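Local coordinates for Lys-gingipain catalytic subunit (Porphyromonas gingivalis, PDB 6I9A), which cleaves proteins after lysine as a secreted cysteine endopeptidase of family C25, a likely virulence factor in periodontal disease, at residues A[368-382]-A[436-450]. Residues are numbered along the deposited sequence; the frame is centred on the assembly and turned at random.
Sequences YRAMPKTNTYTLPAS and VVITRSNYLPVIKQI
The ring of Y443 takes K373 over one face, CB of K373 lying 3.8 Å from the ring centroid in a CH-pi contact; the R440 guanidinium lies on the opposite side, and N375 N and S441 O are in plane at the edge. The ring of Y377 receives V446 CG1 over a face, 3.7 Å from its centroid, and Y377 CB rests on I438 CD1. Y368 has P372 CG over one face and Y443 O at its edge. Bends at chi3 and chi4 fold the K373 chain back across Y443, so that NZ makes an off-centre cation-pi approach and also bonds N442 O at 3.1 Å. K373 N reaches that oxygen from the opposite face of the carbonyl plane, and L444 N bonds K373 O at 2.8 Å, in a single beta bridge between K373 and Y443. The N442 amide grips R369 twice: OD1 takes R369 N in a nearly straight bond (178°), the donor above the carbonyl plane, and ND2 gives a longer one to R369 O. One water accepts from N375 ND2 and donates to the carbonyls of I438 and L444; N375 OD1 is hydrogen-bonded to S395 OG and T376 N, and ND2 also to S398 OG. L379 packs on V436, K448 and I450, and P380 on I450. The whole illustrates how 368-382 lies across a beta hairpin, whose connecting loop contains a type II turn from R440 to Y443: 377-378 and 446-452, outermost strands of one antiparallel sheet, come together as in a beta sandwich, here the C-terminal immunoglobulin-like domain.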
ATOM      1  N   TYR A 368       6.799   3.017   7.113  1.00  9.64           N
ATOM      2  CA  TYR A 368       7.946   3.729   7.682  1.00 10.20           C
ATOM      3  C   TYR A 368       9.202   3.408   6.845  1.00  9.74           C
ATOM      4  O   TYR A 368       9.229   2.447   6.051  1.00 11.92           O
ATOM      5  CB  TYR A 368       8.161   3.288   9.170  1.00 11.17           C
ATOM      6  CG  TYR A 368       6.904   3.397  10.002  1.00 10.64           C
ATOM      7  CD1 TYR A 368       6.263   4.621  10.173  1.00 11.37           C
ATOM      8  CD2 TYR A 368       6.355   2.277  10.612  1.00 10.28           C
ATOM      9  CE1 TYR A 368       5.101   4.723  10.929  1.00 12.10           C
ATOM     10  CE2 TYR A 368       5.193   2.357  11.377  1.00 10.70           C
ATOM     11  CZ  TYR A 368       4.550   3.585  11.506  1.00 11.35           C
ATOM     12  OH  TYR A 368       3.364   3.716  12.192  1.00 11.88           O
ATOM     13  N   ARG A 369      10.222   4.241   6.998  1.00  9.23           N
ATOM     14  CA  ARG A 369      11.498   4.060   6.326  1.00  9.85           C
ATOM     15  C   ARG A 369      12.543   4.051   7.411  1.00  9.79           C
ATOM     16  O   ARG A 369      13.001   5.114   7.864  1.00 11.40           O
ATOM     17  CB  ARG A 369      11.730   5.153   5.300  1.00 11.49           C
ATOM     18  CG  ARG A 369      10.783   5.071   4.099  1.00 12.44           C
ATOM     19  CD  ARG A 369      11.041   6.238   3.088  1.00 12.94           C
ATOM     20  NE  ARG A 369      10.660   7.559   3.602  1.00 16.89           N
ATOM     21  CZ  ARG A 369       9.444   8.075   3.492  1.00 14.60           C
ATOM     22  NH1 ARG A 369       8.465   7.359   2.989  1.00 12.28           N
ATOM     23  NH2 ARG A 369       9.179   9.297   3.985  1.00 15.75           N
ATOM     24  N   ALA A 370      12.884   2.857   7.875  1.00 10.40           N
ATOM     25  CA  ALA A 370      13.691   2.629   9.089  1.00 10.59           C
ATOM     26  C   ALA A 370      12.901   3.185  10.310  1.00 10.40           C
ATOM     27  O   ALA A 370      11.669   3.089  10.305  1.00 10.58           O
ATOM     28  CB  ALA A 370      15.103   3.192   8.936  1.00 11.15           C
ATOM     29  N   MET A 371      13.583   3.637  11.380  1.00 10.85           N
ATOM     30  CA  MET A 371      12.818   4.043  12.558  1.00 10.45           C
ATOM     31  C   MET A 371      12.070   5.342  12.294  1.00 10.74           C
ATOM     32  O   MET A 371      12.684   6.365  12.012  1.00 11.20           O
ATOM     33  CB  MET A 371      13.746   4.222  13.754  1.00 11.70           C
ATOM     34  CG  MET A 371      13.008   4.573  15.038  1.00 12.75           C
ATOM     35  SD  MET A 371      11.997   3.236  15.687  1.00 14.05           S
ATOM     36  CE  MET A 371      13.264   2.070  16.206  1.00 14.93           C
ATOM     37  N   PRO A 372      10.742   5.365  12.450  1.00 10.47           N
ATOM     38  CA  PRO A 372      10.020   6.634  12.198  1.00 10.90           C
ATOM     39  C   PRO A 372      10.353   7.676  13.281  1.00 10.64           C
ATOM     40  O   PRO A 372      10.746   7.343  14.407  1.00 11.78           O
ATOM     41  CB  PRO A 372       8.551   6.224  12.218  1.00 11.73           C
ATOM     42  CG  PRO A 372       8.538   4.960  13.117  1.00 11.91           C
ATOM     43  CD  PRO A 372       9.822   4.248  12.733  1.00 11.58           C
ATOM     44  N   LYS A 373      10.230   8.936  12.903  1.00 11.52           N
ATOM     45  CA  LYS A 373      10.537  10.066  13.765  1.00 12.20           C
ATOM     46  C   LYS A 373       9.426  10.351  14.739  1.00 11.92           C
ATOM     47  O   LYS A 373       8.281   9.954  14.557  1.00 12.15           O
ATOM     48  CB  LYS A 373      10.798  11.297  12.893  1.00 14.57           C
ATOM     49  CG  LYS A 373      12.098  11.115  12.054  1.00 20.16           C
ATOM     50  CD  LYS A 373      12.351  12.230  11.072  1.00 28.75           C
ATOM     51  CE  LYS A 373      11.554  12.130   9.794  1.00 40.93           C
ATOM     52  NZ  LYS A 373      11.273  10.741   9.337  1.00 48.34           N
ATOM     53  N   THR A 374       9.761  11.094  15.796  1.00 12.28           N
ATOM     54  CA  THR A 374       8.784  11.534  16.776  1.00 12.25           C
ATOM     55  C   THR A 374       8.315  12.923  16.353  1.00 11.65           C
ATOM     56  O   THR A 374       9.143  13.818  16.112  1.00 13.19           O
ATOM     57  CB  THR A 374       9.418  11.540  18.180  1.00 14.37           C
ATOM     58  OG1 THR A 374       9.764  10.191  18.503  1.00 15.81           O
ATOM     59  CG2 THR A 374       8.435  12.032  19.255  1.00 16.35           C
ATOM     60  N   ASN A 375       7.006  13.108  16.248  1.00 11.46           N
ATOM     61  CA  ASN A 375       6.481  14.363  15.741  1.00 11.61           C
ATOM     62  C   ASN A 375       6.473  15.426  16.848  1.00 12.61           C
ATOM     63  O   ASN A 375       6.595  15.100  18.037  1.00 14.94           O
ATOM     64  CB  ASN A 375       5.028  14.124  15.187  1.00 11.91           C
ATOM     65  CG  ASN A 375       4.711  15.039  14.015  1.00 11.90           C
ATOM     66  OD1 ASN A 375       5.381  16.064  13.836  1.00 12.72           O
ATOM     67  ND2 ASN A 375       3.689  14.685  13.225  1.00 11.76           N
ATOM     68  N   THR A 376       6.264  16.677  16.435  1.00 13.29           N
ATOM     69  CA  THR A 376       6.104  17.826  17.318  1.00 14.15           C
ATOM     70  C   THR A 376       4.700  18.353  17.094  1.00 12.78           C
ATOM     71  O   THR A 376       4.184  18.284  15.964  1.00 14.59           O
ATOM     72  CB  THR A 376       7.141  18.897  17.034  1.00 17.19           C
ATOM     73  OG1 THR A 376       6.941  19.399  15.715  1.00 20.15           O
ATOM     74  CG2 THR A 376       8.568  18.391  17.243  1.00 18.52           C
ATOM     75  N   TYR A 377       4.046  18.832  18.162  1.00 13.27           N
ATOM     76  CA  TYR A 377       2.680  19.330  18.021  1.00 12.67           C
ATOM     77  C   TYR A 377       2.322  20.118  19.254  1.00 13.30           C
ATOM     78  O   TYR A 377       2.956  19.958  20.311  1.00 14.64           O
ATOM     79  CB  TYR A 377       1.703  18.138  17.812  1.00 13.57           C
ATOM     80  CG  TYR A 377       1.619  17.242  19.015  1.00 13.55           C
ATOM     81  CD1 TYR A 377       0.636  17.434  19.976  1.00 14.70           C
ATOM     82  CD2 TYR A 377       2.545  16.232  19.217  1.00 14.71           C
ATOM     83  CE1 TYR A 377       0.583  16.657  21.118  1.00 17.25           C
ATOM     84  CE2 TYR A 377       2.502  15.432  20.351  1.00 15.09           C
ATOM     85  CZ  TYR A 377       1.515  15.656  21.306  1.00 16.72           C
ATOM     86  OH  TYR A 377       1.439  14.871  22.438  1.00 21.13           O
ATOM     87  N   THR A 378       1.294  20.927  19.104  1.00 12.69           N
ATOM     88  CA  THR A 378       0.654  21.644  20.219  1.00 13.61           C
ATOM     89  C   THR A 378      -0.842  21.541  20.010  1.00 13.85           C
ATOM     90  O   THR A 378      -1.359  21.952  18.970  1.00 15.44           O
ATOM     91  CB  THR A 378       1.088  23.135  20.296  1.00 15.00           C
ATOM     92  OG1 THR A 378       2.503  23.197  20.368  1.00 18.32           O
ATOM     93  CG2 THR A 378       0.478  23.844  21.527  1.00 18.96           C
ATOM     94  N   LEU A 379      -1.520  21.014  21.017  1.00 15.38           N
ATOM     95  CA  LEU A 379      -2.975  20.967  20.996  1.00 17.01           C
ATOM     96  C   LEU A 379      -3.535  22.169  21.743  1.00 17.97           C
ATOM     97  O   LEU A 379      -2.981  22.563  22.781  1.00 18.37           O
ATOM     98  CB  LEU A 379      -3.472  19.679  21.673  1.00 18.22           C
ATOM     99  CG  LEU A 379      -3.034  18.361  21.057  1.00 18.85           C
ATOM    100  CD1 LEU A 379      -3.749  17.194  21.721  1.00 21.61           C
ATOM    101  CD2 LEU A 379      -3.238  18.340  19.523  1.00 19.91           C
ATOM    102  N   PRO A 380      -4.659  22.727  21.289  1.00 18.89           N
ATOM    103  CA  PRO A 380      -5.315  23.780  22.095  1.00 18.65           C
ATOM    104  C   PRO A 380      -5.895  23.184  23.366  1.00 19.11           C
ATOM    105  O   PRO A 380      -6.236  21.990  23.416  1.00 19.27           O
ATOM    106  CB  PRO A 380      -6.422  24.299  21.161  1.00 20.29           C
ATOM    107  CG  PRO A 380      -6.779  23.101  20.300  1.00 19.07           C
ATOM    108  CD  PRO A 380      -5.453  22.375  20.088  1.00 18.29           C
ATOM    109  N   ALA A 381      -6.043  24.025  24.415  1.00 21.99           N
ATOM    110  CA  ALA A 381      -6.615  23.550  25.683  1.00 21.98           C
ATOM    111  C   ALA A 381      -8.087  23.180  25.533  1.00 20.92           C
ATOM    112  O   ALA A 381      -8.579  22.320  26.257  1.00 22.37           O
ATOM    113  CB  ALA A 381      -6.473  24.633  26.745  1.00 22.85           C
ATOM    114  N   SER A 382      -8.787  23.815  24.569  1.00 22.20           N
ATOM    115  CA  SER A 382     -10.174  23.478  24.365  1.00 21.16           C
ATOM    116  C   SER A 382     -10.540  23.600  22.894  1.00 19.89           C
ATOM    117  O   SER A 382      -9.775  24.147  22.102  1.00 19.99           O
ATOM    118  CB  SER A 382     -11.064  24.378  25.224  1.00 27.88           C
ATOM    119  OG  SER A 382     -11.117  25.665  24.648  1.00 29.83           O
ATOM    120  N   VAL A 436      -8.143  13.365  18.648  1.00 12.49           N
ATOM    121  CA  VAL A 436      -7.288  14.164  17.786  1.00 11.80           C
ATOM    122  C   VAL A 436      -6.157  13.279  17.387  1.00 11.29           C
ATOM    123  O   VAL A 436      -5.426  12.787  18.238  1.00 12.88           O
ATOM    124  CB  VAL A 436      -6.767  15.451  18.456  1.00 13.51           C
ATOM    125  CG1 VAL A 436      -5.912  16.263  17.484  1.00 15.65           C
ATOM    126  CG2 VAL A 436      -7.926  16.292  18.991  1.00 15.47           C
ATOM    127  N   VAL A 437      -5.989  13.051  16.083  1.00 10.88           N
ATOM    128  CA  VAL A 437      -4.941  12.166  15.534  1.00 10.75           C
ATOM    129  C   VAL A 437      -4.107  12.979  14.600  1.00 10.03           C
ATOM    130  O   VAL A 437      -4.641  13.723  13.758  1.00 11.53           O
ATOM    131  CB  VAL A 437      -5.549  10.904  14.866  1.00 11.64           C
ATOM    132  CG1 VAL A 437      -4.459  10.063  14.181  1.00 11.66           C
ATOM    133  CG2 VAL A 437      -6.284  10.060  15.907  1.00 12.58           C
ATOM    134  N   ILE A 438      -2.783  12.843  14.737  1.00  9.85           N
ATOM    135  CA  ILE A 438      -1.835  13.529  13.859  1.00  9.92           C
ATOM    136  C   ILE A 438      -0.909  12.508  13.249  1.00  9.90           C
ATOM    137  O   ILE A 438      -0.280  11.740  13.998  1.00 10.10           O
ATOM    138  CB  ILE A 438      -1.032  14.621  14.600  1.00 11.39           C
ATOM    139  CG1 ILE A 438      -1.976  15.565  15.412  1.00 11.26           C
ATOM    140  CG2 ILE A 438      -0.135  15.401  13.610  1.00 12.20           C
ATOM    141  CD1 ILE A 438      -1.178  16.614  16.290  1.00 14.33           C
ATOM    142  N   THR A 439      -0.858  12.474  11.923  1.00 10.28           N
ATOM    143  CA  THR A 439       0.007  11.498  11.228  1.00 10.41           C
ATOM    144  C   THR A 439       0.863  12.230  10.222  1.00 10.22           C
ATOM    145  O   THR A 439       0.556  13.342   9.771  1.00 10.94           O
ATOM    146  CB  THR A 439      -0.853  10.422  10.509  1.00 11.10           C
ATOM    147  OG1 THR A 439      -1.747  11.039   9.570  1.00 11.50           O
ATOM    148  CG2 THR A 439      -1.663   9.542  11.471  1.00 13.24           C
ATOM    149  N   ARG A 440       1.978  11.604   9.879  1.00  9.40           N
ATOM    150  CA  ARG A 440       2.865  12.115   8.859  1.00 10.04           C
ATOM    151  C   ARG A 440       3.714  10.968   8.372  1.00  9.55           C
ATOM    152  O   ARG A 440       4.100  10.110   9.174  1.00  9.77           O
ATOM    153  CB  ARG A 440       3.756  13.252   9.416  1.00 10.23           C
ATOM    154  CG  ARG A 440       4.610  13.939   8.353  1.00 10.84           C
ATOM    155  CD  ARG A 440       5.402  15.101   8.924  1.00 12.20           C
ATOM    156  NE  ARG A 440       6.334  15.557   7.897  1.00 12.82           N
ATOM    157  CZ  ARG A 440       7.351  16.382   8.138  1.00 12.78           C
ATOM    158  NH1 ARG A 440       7.537  16.890   9.364  1.00 13.63           N
ATOM    159  NH2 ARG A 440       8.193  16.702   7.163  1.00 18.33           N
ATOM    160  N   SER A 441       4.053  10.946   7.081  1.00 10.41           N
ATOM    161  CA  SER A 441       4.886   9.860   6.537  1.00  9.62           C
ATOM    162  C   SER A 441       6.205   9.750   7.316  1.00  9.75           C
ATOM    163  O   SER A 441       6.916  10.742   7.500  1.00 10.77           O
ATOM    164  CB  SER A 441       5.195  10.160   5.071  1.00 10.92           C
ATOM    165  OG  SER A 441       6.189   9.254   4.585  1.00 10.31           O
ATOM    166  N   ASN A 442       6.528   8.540   7.748  1.00  9.27           N
ATOM    167  CA  ASN A 442       7.755   8.220   8.471  1.00  9.92           C
ATOM    168  C   ASN A 442       7.815   8.910   9.848  1.00 10.31           C
ATOM    169  O   ASN A 442       8.906   9.104  10.374  1.00 11.01           O
ATOM    170  CB  ASN A 442       9.025   8.457   7.668  1.00 11.03           C
ATOM    171  CG  ASN A 442      10.115   7.550   8.161  1.00 11.17           C
ATOM    172  OD1 ASN A 442       9.843   6.449   8.675  1.00 11.55           O
ATOM    173  ND2 ASN A 442      11.357   7.970   7.996  1.00 16.42           N
ATOM    174  N   TYR A 443       6.635   9.235  10.421  1.00  9.71           N
ATOM    175  CA  TYR A 443       6.536   9.685  11.806  1.00  9.98           C
ATOM    176  C   TYR A 443       5.615   8.779  12.567  1.00 10.01           C
ATOM    177  O   TYR A 443       4.618   8.258  12.046  1.00 10.24           O
ATOM    178  CB  TYR A 443       5.966  11.126  11.895  1.00  9.88           C
ATOM    179  CG  TYR A 443       6.978  12.196  11.597  1.00 10.36           C
ATOM    180  CD1 TYR A 443       7.435  12.413  10.297  1.00 11.76           C
ATOM    181  CD2 TYR A 443       7.498  12.996  12.617  1.00 12.00           C
ATOM    182  CE1 TYR A 443       8.404  13.384  10.024  1.00 13.31           C
ATOM    183  CE2 TYR A 443       8.475  13.952  12.354  1.00 13.23           C
ATOM    184  CZ  TYR A 443       8.892  14.170  11.054  1.00 13.82           C
ATOM    185  OH  TYR A 443       9.872  15.108  10.805  1.00 16.92           O
ATOM    186  N   LEU A 444       5.916   8.594  13.854  1.00  9.54           N
ATOM    187  CA  LEU A 444       5.006   7.903  14.741  1.00 10.08           C
ATOM    188  C   LEU A 444       3.715   8.719  14.864  1.00  9.98           C
ATOM    189  O   LEU A 444       3.773   9.952  14.889  1.00 10.29           O
ATOM    190  CB  LEU A 444       5.673   7.774  16.130  1.00 11.65           C
ATOM    191  CG  LEU A 444       6.874   6.834  16.150  1.00 11.05           C
ATOM    192  CD1 LEU A 444       7.678   7.023  17.445  1.00 15.15           C
ATOM    193  CD2 LEU A 444       6.432   5.353  16.043  1.00 11.93           C
ATOM    194  N   PRO A 445       2.576   8.056  14.955  1.00 10.54           N
ATOM    195  CA  PRO A 445       1.300   8.807  15.096  1.00 10.61           C
ATOM    196  C   PRO A 445       1.174   9.429  16.479  1.00 10.92           C
ATOM    197  O   PRO A 445       1.719   8.910  17.470  1.00 11.92           O
ATOM    198  CB  PRO A 445       0.236   7.716  14.892  1.00 11.80           C
ATOM    199  CG  PRO A 445       0.910   6.419  15.391  1.00 12.53           C
ATOM    200  CD  PRO A 445       2.376   6.580  14.986  1.00 11.33           C
ATOM    201  N   VAL A 446       0.410  10.511  16.548  1.00 10.69           N
ATOM    202  CA  VAL A 446       0.004  11.154  17.810  1.00 11.06           C
ATOM    203  C   VAL A 446      -1.478  10.885  17.952  1.00 10.92           C
ATOM    204  O   VAL A 446      -2.259  11.210  17.021  1.00 11.23           O
ATOM    205  CB  VAL A 446       0.303  12.658  17.764  1.00 11.93           C
ATOM    206  CG1 VAL A 446      -0.191  13.343  19.034  1.00 13.35           C
ATOM    207  CG2 VAL A 446       1.784  12.940  17.527  1.00 14.33           C
ATOM    208  N   ILE A 447      -1.892  10.262  19.051  1.00 11.20           N
ATOM    209  CA  ILE A 447      -3.297   9.881  19.277  1.00 12.25           C
ATOM    210  C   ILE A 447      -3.692  10.411  20.643  1.00 12.60           C
ATOM    211  O   ILE A 447      -3.221   9.935  21.676  1.00 14.34           O
ATOM    212  CB  ILE A 447      -3.458   8.366  19.175  1.00 13.12           C
ATOM    213  CG1 ILE A 447      -2.984   7.838  17.815  1.00 13.88           C
ATOM    214  CG2 ILE A 447      -4.933   7.953  19.483  1.00 15.02           C
ATOM    215  CD1 ILE A 447      -3.029   6.298  17.736  1.00 16.21           C
ATOM    216  N   LYS A 448      -4.466  11.480  20.654  1.00 12.42           N
ATOM    217  CA  LYS A 448      -4.789  12.210  21.888  1.00 12.91           C
ATOM    218  C   LYS A 448      -6.275  12.529  21.917  1.00 13.92           C
ATOM    219  O   LYS A 448      -7.014  12.157  20.988  1.00 13.46           O
ATOM    220  CB  LYS A 448      -3.945  13.505  21.959  1.00 13.29           C
ATOM    221  CG  LYS A 448      -2.446  13.267  22.086  1.00 13.75           C
ATOM    222  CD  LYS A 448      -2.059  12.650  23.474  1.00 15.28           C
ATOM    223  CE  LYS A 448      -0.600  12.265  23.523  1.00 15.22           C
ATOM    224  NZ  LYS A 448      -0.208  11.859  24.902  1.00 16.13           N
ATOM    225  N   GLN A 449      -6.717  13.158  23.007  1.00 14.74           N
ATOM    226  CA  GLN A 449      -8.109  13.556  23.135  1.00 16.83           C
ATOM    227  C   GLN A 449      -8.170  14.941  23.715  1.00 16.65           C
ATOM    228  O   GLN A 449      -7.251  15.397  24.411  1.00 18.88           O
ATOM    229  CB  GLN A 449      -8.918  12.570  24.021  1.00 21.71           C
ATOM    230  CG  GLN A 449      -9.119  11.192  23.405  1.00 24.43           C
ATOM    231  CD  GLN A 449     -10.038  10.331  24.240  1.00 38.02           C
ATOM    232  OE1 GLN A 449      -9.909  10.242  25.469  1.00 36.10           O
ATOM    233  NE2 GLN A 449     -10.972   9.668  23.583  1.00 31.05           N
ATOM    234  N   ILE A 450      -9.237  15.668  23.343  1.00 16.27           N
ATOM    235  CA  ILE A 450      -9.532  16.987  23.929  1.00 18.51           C
ATOM    236  C   ILE A 450     -10.967  16.956  24.462  1.00 21.28           C
ATOM    237  O   ILE A 450     -11.882  16.587  23.712  1.00 18.24           O
ATOM    238  CB  ILE A 450      -9.336  18.165  22.957  1.00 17.91           C
ATOM    239  CG1 ILE A 450      -7.893  18.192  22.399  1.00 17.69           C
ATOM    240  CG2 ILE A 450      -9.730  19.515  23.636  1.00 19.27           C
ATOM    241  CD1 ILE A 450      -7.692  19.337  21.372  1.00 17.05           C
TER
HETATM  242  O   HOH W   1       2.538  12.137  13.698  1.00 11.83           O
HETATM  243  O   HOH W   2       5.119  11.173  17.043  1.00 12.85           O